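Local coordinates for manganese-binding protein (Chlamydia trachomatis, PDB 6NSI), which binds ferrous iron, manganese and nickel, preferring iron, and delivers them to the membrane permease of the YtgABCD ABC transporter for import, at residues A[9-17]-A[260-268]; A[250-258]-A[272-280]. All coordinates share one frame; numbering follows the deposited sequence.

Contact 1. Residues A[9-17]-A[260-268]. With FE (Fe (III) ion), chain B.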
loop_
_atom_site.group_PDB
_atom_site.type_symbol
_atom_site.label_atom_id
_atom_site.label_comp_id
_atom_site.label_asym_id
_atom_site.label_seq_id
_atom_site.Cartn_x
_atom_site.Cartn_y
_atom_site.Cartn_z
ATOM N N ARG A 9 9.804 -1.076 2.295
ATOM C CA ARG A 9 10.194 -1.775 1.069
ATOM C C ARG A 9 9.384 -1.337 -0.144
ATOM O O ARG A 9 9.869 -1.432 -1.280
ATOM C CB ARG A 9 10.067 -3.284 1.248
ATOM C CG ARG A 9 11.166 -3.885 2.096
ATOM C CD ARG A 9 12.506 -3.848 1.371
ATOM N NE ARG A 9 12.465 -4.578 0.110
ATOM C CZ ARG A 9 12.431 -5.905 0.022
ATOM N NH1 ARG A 9 12.440 -6.641 1.123
ATOM N NH2 ARG A 9 12.386 -6.499 -1.163
ATOM N N MET A 10 8.152 -0.878 0.072
ATOM C CA MET A 10 7.357 -0.376 -1.041
ATOM C C MET A 10 8.040 0.826 -1.682
ATOM O O MET A 10 8.022 0.985 -2.909
ATOM C CB MET A 10 5.957 -0.035 -0.541
ATOM C CG MET A 10 5.225 -1.264 0.013
ATOM S SD MET A 10 5.552 -1.581 1.775
ATOM C CE MET A 10 4.522 -0.304 2.505
ATOM N N ILE A 11 8.687 1.658 -0.860
ATOM C CA ILE A 11 9.523 2.732 -1.380
ATOM C C ILE A 11 10.869 2.194 -1.845
ATOM O O ILE A 11 11.312 2.492 -2.958
ATOM C CB ILE A 11 9.693 3.827 -0.314
ATOM C CG1 ILE A 11 8.347 4.488 -0.038
ATOM C CG2 ILE A 11 10.706 4.865 -0.767
ATOM C CD1 ILE A 11 8.327 5.237 1.256
ATOM N N CYS A 12 11.530 1.381 -1.016
ATOM C CA CYS A 12 12.929 1.028 -1.279
ATOM C C CYS A 12 13.107 0.308 -2.608
ATOM O O CYS A 12 14.091 0.542 -3.323
ATOM C CB CYS A 12 13.492 0.162 -0.155
ATOM S SG CYS A 12 15.324 0.069 -0.226
ATOM N N ASP A 13 12.184 -0.583 -2.956
ATOM C CA ASP A 13 12.375 -1.360 -4.176
ATOM C C ASP A 13 12.227 -0.515 -5.425
ATOM O O ASP A 13 12.762 -0.883 -6.477
ATOM C CB ASP A 13 11.401 -2.527 -4.210
ATOM C CG ASP A 13 11.674 -3.532 -3.104
ATOM O OD1 ASP A 13 12.689 -3.378 -2.385
ATOM O OD2 ASP A 13 10.875 -4.471 -2.947
ATOM N N CYS A 14 11.518 0.609 -5.334
ATOM C CA CYS A 14 11.435 1.521 -6.469
ATOM C C CYS A 14 12.662 2.425 -6.535
ATOM O O CYS A 14 13.212 2.640 -7.621
ATOM C CB CYS A 14 10.154 2.349 -6.387
ATOM S SG CYS A 14 8.590 1.345 -6.327
ATOM N N VAL A 15 13.111 2.952 -5.385
ATOM C CA VAL A 15 14.333 3.763 -5.361
ATOM C C VAL A 15 15.503 2.971 -5.930
ATOM O O VAL A 15 16.264 3.468 -6.768
ATOM C CB VAL A 15 14.633 4.252 -3.929
ATOM C CG1 VAL A 15 15.980 4.966 -3.890
ATOM C CG2 VAL A 15 13.551 5.196 -3.435
ATOM N N SER A 16 15.653 1.716 -5.490
ATOM C CA SER A 16 16.791 0.903 -5.911
ATOM C C SER A 16 16.782 0.652 -7.411
ATOM O O SER A 16 17.850 0.487 -8.017
ATOM C CB SER A 16 16.796 -0.426 -5.154
ATOM O OG SER A 16 16.844 -0.202 -3.753
ATOM N N ARG A 17 15.592 0.615 -8.024
ATOM C CA ARG A 17 15.498 0.426 -9.468
ATOM C C ARG A 17 15.940 1.674 -10.222
ATOM O O ARG A 17 16.526 1.567 -11.302
ATOM C CB ARG A 17 14.065 0.044 -9.871
ATOM C CG ARG A 17 13.739 -1.458 -9.806
ATOM C CD ARG A 17 14.272 -2.207 -11.033
ATOM N NE ARG A 17 13.285 -2.386 -12.106
ATOM C CZ ARG A 17 13.326 -1.761 -13.286
ATOM N NH1 ARG A 17 14.294 -0.889 -13.556
ATOM N NH2 ARG A 17 12.390 -2.000 -14.201
ATOM N N ASP A 260 0.734 -3.985 4.377
ATOM C CA ASP A 260 1.656 -2.977 4.871
ATOM C C ASP A 260 3.108 -3.344 4.604
ATOM O O ASP A 260 4.021 -2.640 5.062
ATOM C CB ASP A 260 1.434 -2.757 6.367
ATOM C CG ASP A 260 0.140 -2.007 6.676
ATOM O OD1 ASP A 260 -0.397 -1.281 5.795
ATOM O OD2 ASP A 260 -0.335 -2.139 7.824
ATOM N N ASN A 261 3.349 -4.436 3.888
ATOM C CA ASN A 261 4.710 -4.900 3.694
ATOM C C ASN A 261 4.798 -5.597 2.342
ATOM O O ASN A 261 3.840 -5.622 1.568
ATOM C CB ASN A 261 5.163 -5.812 4.845
ATOM C CG ASN A 261 4.397 -7.144 4.898
ATOM O OD1 ASN A 261 3.289 -7.266 4.374
ATOM N ND2 ASN A 261 4.981 -8.135 5.563
ATOM N N VAL A 262 5.972 -6.159 2.095
ATOM C CA VAL A 262 6.362 -6.805 0.814
ATOM C C VAL A 262 6.738 -8.270 1.073
ATOM O O VAL A 262 7.244 -8.544 2.142
ATOM C CB VAL A 262 7.551 -5.998 0.265
ATOM C CG1 VAL A 262 8.617 -6.818 -0.433
ATOM C CG2 VAL A 262 7.132 -4.782 -0.529
ATOM N N CYS A 263 6.462 -9.167 0.127
ATOM C CA CYS A 263 6.887 -10.575 0.280
ATOM C C CYS A 263 8.325 -10.709 -0.230
ATOM O O CYS A 263 9.213 -10.630 0.579
ATOM C CB CYS A 263 5.985 -11.504 -0.510
ATOM S SG CYS A 263 6.251 -13.244 -0.102
ATOM N N ASP A 264 8.538 -10.760 -1.537
ATOM C CA ASP A 264 9.928 -10.814 -2.060
ATOM C C ASP A 264 10.362 -9.415 -2.505
ATOM O O ASP A 264 11.406 -8.961 -2.088
ATOM C CB ASP A 264 10.043 -11.767 -3.240
ATOM C CG ASP A 264 11.400 -11.666 -3.902
ATOM O OD1 ASP A 264 12.401 -11.635 -3.166
ATOM O OD2 ASP A 264 11.444 -11.591 -5.136
ATOM N N ASN A 265 9.539 -8.777 -3.326
ATOM C CA ASN A 265 9.768 -7.400 -3.823
ATOM C C ASN A 265 8.402 -6.738 -3.995
ATOM O O ASN A 265 7.425 -7.450 -4.178
ATOM C CB ASN A 265 10.589 -7.348 -5.106
ATOM C CG ASN A 265 9.859 -7.937 -6.286
ATOM O OD1 ASN A 265 9.105 -7.253 -6.945
ATOM N ND2 ASN A 265 10.086 -9.206 -6.552
ATOM N N TYR A 266 8.373 -5.418 -3.973
ATOM C CA TYR A 266 7.101 -4.704 -4.048
ATOM C C TYR A 266 6.314 -5.097 -5.295
ATOM O O TYR A 266 5.083 -5.224 -5.246
ATOM C CB TYR A 266 7.333 -3.191 -4.018
ATOM C CG TYR A 266 6.168 -2.380 -4.569
ATOM C CD1 TYR A 266 5.047 -2.120 -3.789
ATOM C CD2 TYR A 266 6.190 -1.883 -5.878
ATOM C CE1 TYR A 266 3.980 -1.389 -4.283
ATOM C CE2 TYR A 266 5.117 -1.148 -6.388
ATOM C CZ TYR A 266 4.015 -0.903 -5.584
ATOM O OH TYR A 266 2.937 -0.179 -6.076
ATOM N N PHE A 267 7.006 -5.305 -6.419
ATOM C CA PHE A 267 6.305 -5.497 -7.685
ATOM C C PHE A 267 5.640 -6.865 -7.743
ATOM O O PHE A 267 4.460 -6.972 -8.084
ATOM C CB PHE A 267 7.268 -5.295 -8.860
ATOM C CG PHE A 267 7.867 -3.924 -8.895
ATOM C CD1 PHE A 267 7.154 -2.857 -9.431
ATOM C CD2 PHE A 267 9.126 -3.684 -8.347
ATOM C CE1 PHE A 267 7.680 -1.579 -9.440
ATOM C CE2 PHE A 267 9.659 -2.407 -8.351
ATOM C CZ PHE A 267 8.933 -1.351 -8.903
ATOM N N SER A 268 6.381 -7.921 -7.404
ATOM C CA SER A 268 5.793 -9.252 -7.341
ATOM C C SER A 268 4.676 -9.320 -6.302
ATOM O O SER A 268 3.728 -10.097 -6.460
ATOM C CB SER A 268 6.879 -10.285 -7.026
ATOM O OG SER A 268 7.957 -10.197 -7.956
HETATM FE FE FE B . -1.791 -0.371 6.989
HETATM O O HOH W 1 12.361 -9.672 0.599
#

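Contact 2. Residues A[250-258]-A[272-280]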
loop_
_atom_site.group_PDB
_atom_site.type_symbol
_atom_site.label_atom_id
_atom_site.label_comp_id
_atom_site.label_asym_id
_atom_site.label_seq_id
_atom_site.Cartn_x
_atom_site.Cartn_y
_atom_site.Cartn_z
ATOM N N ILE A 250 -18.884 -19.211 3.673
ATOM C CA ILE A 250 -17.887 -18.162 3.887
ATOM C C ILE A 250 -16.556 -18.827 4.233
ATOM O O ILE A 250 -16.489 -19.724 5.083
ATOM C CB ILE A 250 -18.325 -17.181 4.995
ATOM C CG1 ILE A 250 -17.262 -16.116 5.206
ATOM C CG2 ILE A 250 -18.543 -17.907 6.316
ATOM C CD1 ILE A 250 -16.945 -15.329 3.964
ATOM N N ARG A 251 -15.486 -18.404 3.573
ATOM C CA ARG A 251 -14.187 -19.028 3.750
ATOM C C ARG A 251 -13.117 -17.949 3.786
ATOM O O ARG A 251 -13.353 -16.795 3.416
ATOM C CB ARG A 251 -13.894 -20.011 2.620
ATOM C CG ARG A 251 -13.846 -19.307 1.270
ATOM C CD ARG A 251 -13.901 -20.267 0.102
ATOM N NE ARG A 251 -13.306 -19.641 -1.074
ATOM C CZ ARG A 251 -13.993 -19.009 -2.021
ATOM N NH1 ARG A 251 -15.328 -18.920 -1.954
ATOM N NH2 ARG A 251 -13.339 -18.464 -3.043
ATOM N N LEU A 252 -11.930 -18.341 4.239
ATOM C CA LEU A 252 -10.735 -17.512 4.157
ATOM C C LEU A 252 -10.071 -17.731 2.805
ATOM O O LEU A 252 -10.052 -18.854 2.292
ATOM C CB LEU A 252 -9.743 -17.858 5.276
ATOM C CG LEU A 252 -10.183 -17.904 6.744
ATOM C CD1 LEU A 252 -9.125 -18.630 7.582
ATOM C CD2 LEU A 252 -10.436 -16.497 7.305
ATOM N N ALA A 253 -9.525 -16.661 2.230
ATOM C CA ALA A 253 -8.793 -16.809 0.983
ATOM C C ALA A 253 -7.601 -17.732 1.195
ATOM O O ALA A 253 -7.076 -17.854 2.305
ATOM C CB ALA A 253 -8.335 -15.448 0.460
ATOM N N LYS A 254 -7.187 -18.407 0.120
ATOM C CA LYS A 254 -6.104 -19.377 0.236
ATOM C C LYS A 254 -4.801 -18.697 0.647
ATOM O O LYS A 254 -4.198 -19.046 1.667
ATOM C CB LYS A 254 -5.932 -20.131 -1.083
ATOM C CG LYS A 254 -6.793 -21.382 -1.222
ATOM C CD LYS A 254 -6.304 -22.514 -0.306
ATOM C CE LYS A 254 -7.474 -23.204 0.386
ATOM N NZ LYS A 254 -7.135 -23.599 1.777
ATOM N N SER A 255 -4.358 -17.688 -0.138
ATOM C CA SER A 255 -3.109 -16.992 0.157
ATOM C C SER A 255 -3.377 -15.662 0.846
ATOM O O SER A 255 -4.374 -14.998 0.551
ATOM C CB SER A 255 -2.307 -16.711 -1.121
ATOM O OG SER A 255 -2.357 -17.803 -2.018
ATOM N N PRO A 256 -2.477 -15.237 1.735
ATOM C CA PRO A 256 -2.664 -13.948 2.410
ATOM C C PRO A 256 -2.351 -12.800 1.466
ATOM O O PRO A 256 -1.590 -12.944 0.504
ATOM C CB PRO A 256 -1.670 -14.005 3.580
ATOM C CG PRO A 256 -0.583 -14.926 3.114
ATOM C CD PRO A 256 -1.234 -15.919 2.155
ATOM N N LEU A 257 -2.974 -11.655 1.733
ATOM C CA LEU A 257 -2.617 -10.442 1.025
ATOM C C LEU A 257 -1.495 -9.739 1.777
ATOM O O LEU A 257 -1.291 -9.951 2.970
ATOM C CB LEU A 257 -3.829 -9.520 0.889
ATOM C CG LEU A 257 -5.055 -10.042 0.132
ATOM C CD1 LEU A 257 -6.149 -8.956 0.175
ATOM C CD2 LEU A 257 -4.690 -10.343 -1.319
ATOM N N TYR A 258 -0.753 -8.906 1.068
ATOM C CA TYR A 258 0.296 -8.113 1.701
ATOM C C TYR A 258 -0.157 -6.663 1.697
ATOM O O TYR A 258 -0.174 -6.015 0.649
ATOM C CB TYR A 258 1.631 -8.317 0.995
ATOM C CG TYR A 258 2.133 -9.719 1.235
ATOM C CD1 TYR A 258 1.592 -10.803 0.538
ATOM C CD2 TYR A 258 3.112 -9.975 2.184
ATOM C CE1 TYR A 258 2.031 -12.102 0.773
ATOM C CE2 TYR A 258 3.550 -11.266 2.420
ATOM C CZ TYR A 258 3.008 -12.323 1.713
ATOM O OH TYR A 258 3.454 -13.612 1.955
ATOM N N HIS A 272 0.966 -10.594 -6.859
ATOM C CA HIS A 272 0.345 -11.631 -6.037
ATOM C C HIS A 272 -1.001 -11.172 -5.484
ATOM O O HIS A 272 -1.972 -11.945 -5.468
ATOM C CB HIS A 272 1.269 -12.036 -4.884
ATOM C CG HIS A 272 0.577 -12.841 -3.824
ATOM N ND1 HIS A 272 0.636 -14.220 -3.776
ATOM C CD2 HIS A 272 -0.216 -12.461 -2.790
ATOM C CE1 HIS A 272 -0.078 -14.651 -2.750
ATOM N NE2 HIS A 272 -0.612 -13.605 -2.141
ATOM N N ASN A 273 -1.069 -9.926 -4.995
ATOM C CA ASN A 273 -2.324 -9.407 -4.457
ATOM C C ASN A 273 -3.407 -9.400 -5.526
ATOM O O ASN A 273 -4.553 -9.778 -5.263
ATOM C CB ASN A 273 -2.121 -7.998 -3.907
ATOM C CG ASN A 273 -1.501 -7.990 -2.511
ATOM O OD1 ASN A 273 -1.452 -9.014 -1.820
ATOM N ND2 ASN A 273 -1.041 -6.827 -2.090
ATOM N N VAL A 274 -3.059 -8.963 -6.741
ATOM C CA VAL A 274 -4.054 -8.891 -7.807
ATOM C C VAL A 274 -4.503 -10.289 -8.211
ATOM O O VAL A 274 -5.699 -10.535 -8.402
ATOM C CB VAL A 274 -3.493 -8.094 -9.004
ATOM C CG1 VAL A 274 -4.400 -8.252 -10.232
ATOM C CG2 VAL A 274 -3.351 -6.616 -8.625
ATOM N N ARG A 275 -3.556 -11.224 -8.350
ATOM C CA ARG A 275 -3.903 -12.606 -8.673
ATOM C C ARG A 275 -4.824 -13.197 -7.613
ATOM O O ARG A 275 -5.860 -13.784 -7.934
ATOM C CB ARG A 275 -2.633 -13.453 -8.793
ATOM C CG ARG A 275 -1.877 -13.273 -10.101
ATOM C CD ARG A 275 -0.565 -14.091 -10.142
ATOM N NE ARG A 275 0.499 -13.337 -10.805
ATOM C CZ ARG A 275 0.729 -13.369 -12.118
ATOM N NH1 ARG A 275 -0.025 -14.137 -12.906
ATOM N NH2 ARG A 275 1.714 -12.640 -12.650
ATOM N N THR A 276 -4.442 -13.053 -6.339
ATOM C CA THR A 276 -5.240 -13.573 -5.236
ATOM C C THR A 276 -6.655 -12.990 -5.244
ATOM O O THR A 276 -7.643 -13.730 -5.209
ATOM C CB THR A 276 -4.519 -13.286 -3.915
ATOM O OG1 THR A 276 -3.233 -13.922 -3.957
ATOM C CG2 THR A 276 -5.319 -13.829 -2.691
ATOM N N ILE A 277 -6.775 -11.666 -5.329
ATOM C CA ILE A 277 -8.107 -11.066 -5.278
ATOM C C ILE A 277 -8.926 -11.462 -6.507
ATOM O O ILE A 277 -10.106 -11.818 -6.392
ATOM C CB ILE A 277 -7.977 -9.541 -5.116
ATOM C CG1 ILE A 277 -7.397 -9.243 -3.723
ATOM C CG2 ILE A 277 -9.340 -8.810 -5.364
ATOM C CD1 ILE A 277 -7.192 -7.792 -3.450
ATOM N N THR A 278 -8.314 -11.437 -7.695
ATOM C CA THR A 278 -9.048 -11.788 -8.914
ATOM C C THR A 278 -9.560 -13.225 -8.856
ATOM O O THR A 278 -10.742 -13.488 -9.122
ATOM C CB THR A 278 -8.161 -11.584 -10.153
ATOM O OG1 THR A 278 -7.700 -10.230 -10.198
ATOM C CG2 THR A 278 -8.939 -11.864 -11.450
ATOM N N GLU A 279 -8.691 -14.172 -8.484
ATOM C CA GLU A 279 -9.102 -15.575 -8.506
ATOM C C GLU A 279 -10.173 -15.862 -7.461
ATOM O O GLU A 279 -11.149 -16.575 -7.738
ATOM C CB GLU A 279 -7.893 -16.488 -8.280
ATOM C CG GLU A 279 -7.089 -16.775 -9.535
ATOM C CD GLU A 279 -5.839 -17.594 -9.252
ATOM O OE1 GLU A 279 -5.646 -18.023 -8.087
ATOM O OE2 GLU A 279 -5.046 -17.797 -10.197
ATOM N N GLU A 280 -10.011 -15.323 -6.250
ATOM C CA GLU A 280 -10.936 -15.683 -5.178
ATOM C C GLU A 280 -12.303 -15.043 -5.366
ATOM O O GLU A 280 -13.310 -15.627 -4.944
ATOM C CB GLU A 280 -10.355 -15.296 -3.819
ATOM C CG GLU A 280 -9.086 -16.077 -3.452
ATOM C CD GLU A 280 -9.368 -17.443 -2.841
ATOM O OE1 GLU A 280 -8.452 -18.004 -2.201
ATOM O OE2 GLU A 280 -10.507 -17.958 -3.002
HETATM O O HOH W 2 -3.442 -16.346 -4.779
#

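Contact 1. Residues A[9-17]-A[260-268]
D13 OD2 turns its anti lone pair to Y266 N at 2.9 Å, taking up a backbone N-H of the first turn of helix 266-280. Its other oxygen, OD1, accepts R9 NE, one turn earlier on helix 9-19, in a nearly straight salt bridge of 2.8 Å that lies in the guanidinium plane. Bends at chi2 and chi3 fold the R9 chain back for this, and NH2 then donates to D264 O at 2.8 Å, while V262 CG1 lies over one guanidinium face. R9 NH1 is paired with D30 as well. N265, the N-cap residue, accepts S268 N through OD1.

The apolar part lies beside it. M10 CG packs against Y266 CD1 at 3.9 Å, and the bent M10 chain carries CE to within 3.5 Å of D260 O. C14 SG sits oblique to two rings, 3.7 Å from F267 CZ and 4.0 Å from Y266 CD2, a Cys sulfur-aromatic contact.

D260 chelates the iron(III) through both carboxylate oxygens, and H36, H102 and H168 complete the three-histidine, one-aspartate metal site, consistent with a family 9 solute-binding protein.

Contact 2. Residues A[250-258]-A[272-280]
N273 presents its amide edge-on to the backbone of Y258 and grips it twice. OD1 takes Y258 N at 3.0 Å on an in-plane lone pair, and ND2 donates a hydrogen bond to Y258 O at 3.0 Å, close to its own amide plane; the paired bonds fix the rotation of the amide. The preceding residue, H272, has CG anti to the backbone N (chi1 166°), which lets NE2 donate to P256 O at 2.9 Å, meeting the carbonyl nearly end-on, with the oxygen slightly out of the imidazole plane. The Y258 ring turns its edge toward the face of H272, offset, with the planes at 81°, and S255 CB closes on the imidazole rim at CE1. T276 OG1, over one face of that imidazole, accepts a hydrogen bond from a water.

L257 reaches toward the helix with its two methyls, crossing I277 at about a right angle; CD2 is 3.8 Å from I277 CG1. At the far end E280, bent at chi2, divides its two carboxylate oxygens between two partners. OE1 accepts K254 N at 2.7 Å in an almost straight bond, whereas OE2 takes R251 NH2 at 2.9 Å in a salt bridge, with the guanidinium and carboxylate planes 39° apart.

Strand 251-252 pairs in parallel with strand 225-226, L257 continues the backbone bonding to L228 and D230, and V274, pointing away, and T278 pack on helix 129-154.

Overall arrangement
Helix 266-280 is common to both contacts: contact 1 holds its first turn against helix 9-19, and contact 2 holds its later turns against 250-258. Only residue 259 separates segments 250-258 and 260-268, so the iron ligand D260 lies between the two packed regions, an arrangement consistent with a steadied ligand. The contact centres are about 19 Å apart, yet they touch where C263 SG comes 3.5 Å from Y258 OH. Contact 1 includes an iron ligand directly, whereas the Y258 side chain of contact 2 stays about 11 Å from the iron, and that of L257 is about 9 Å from the H168 side chain.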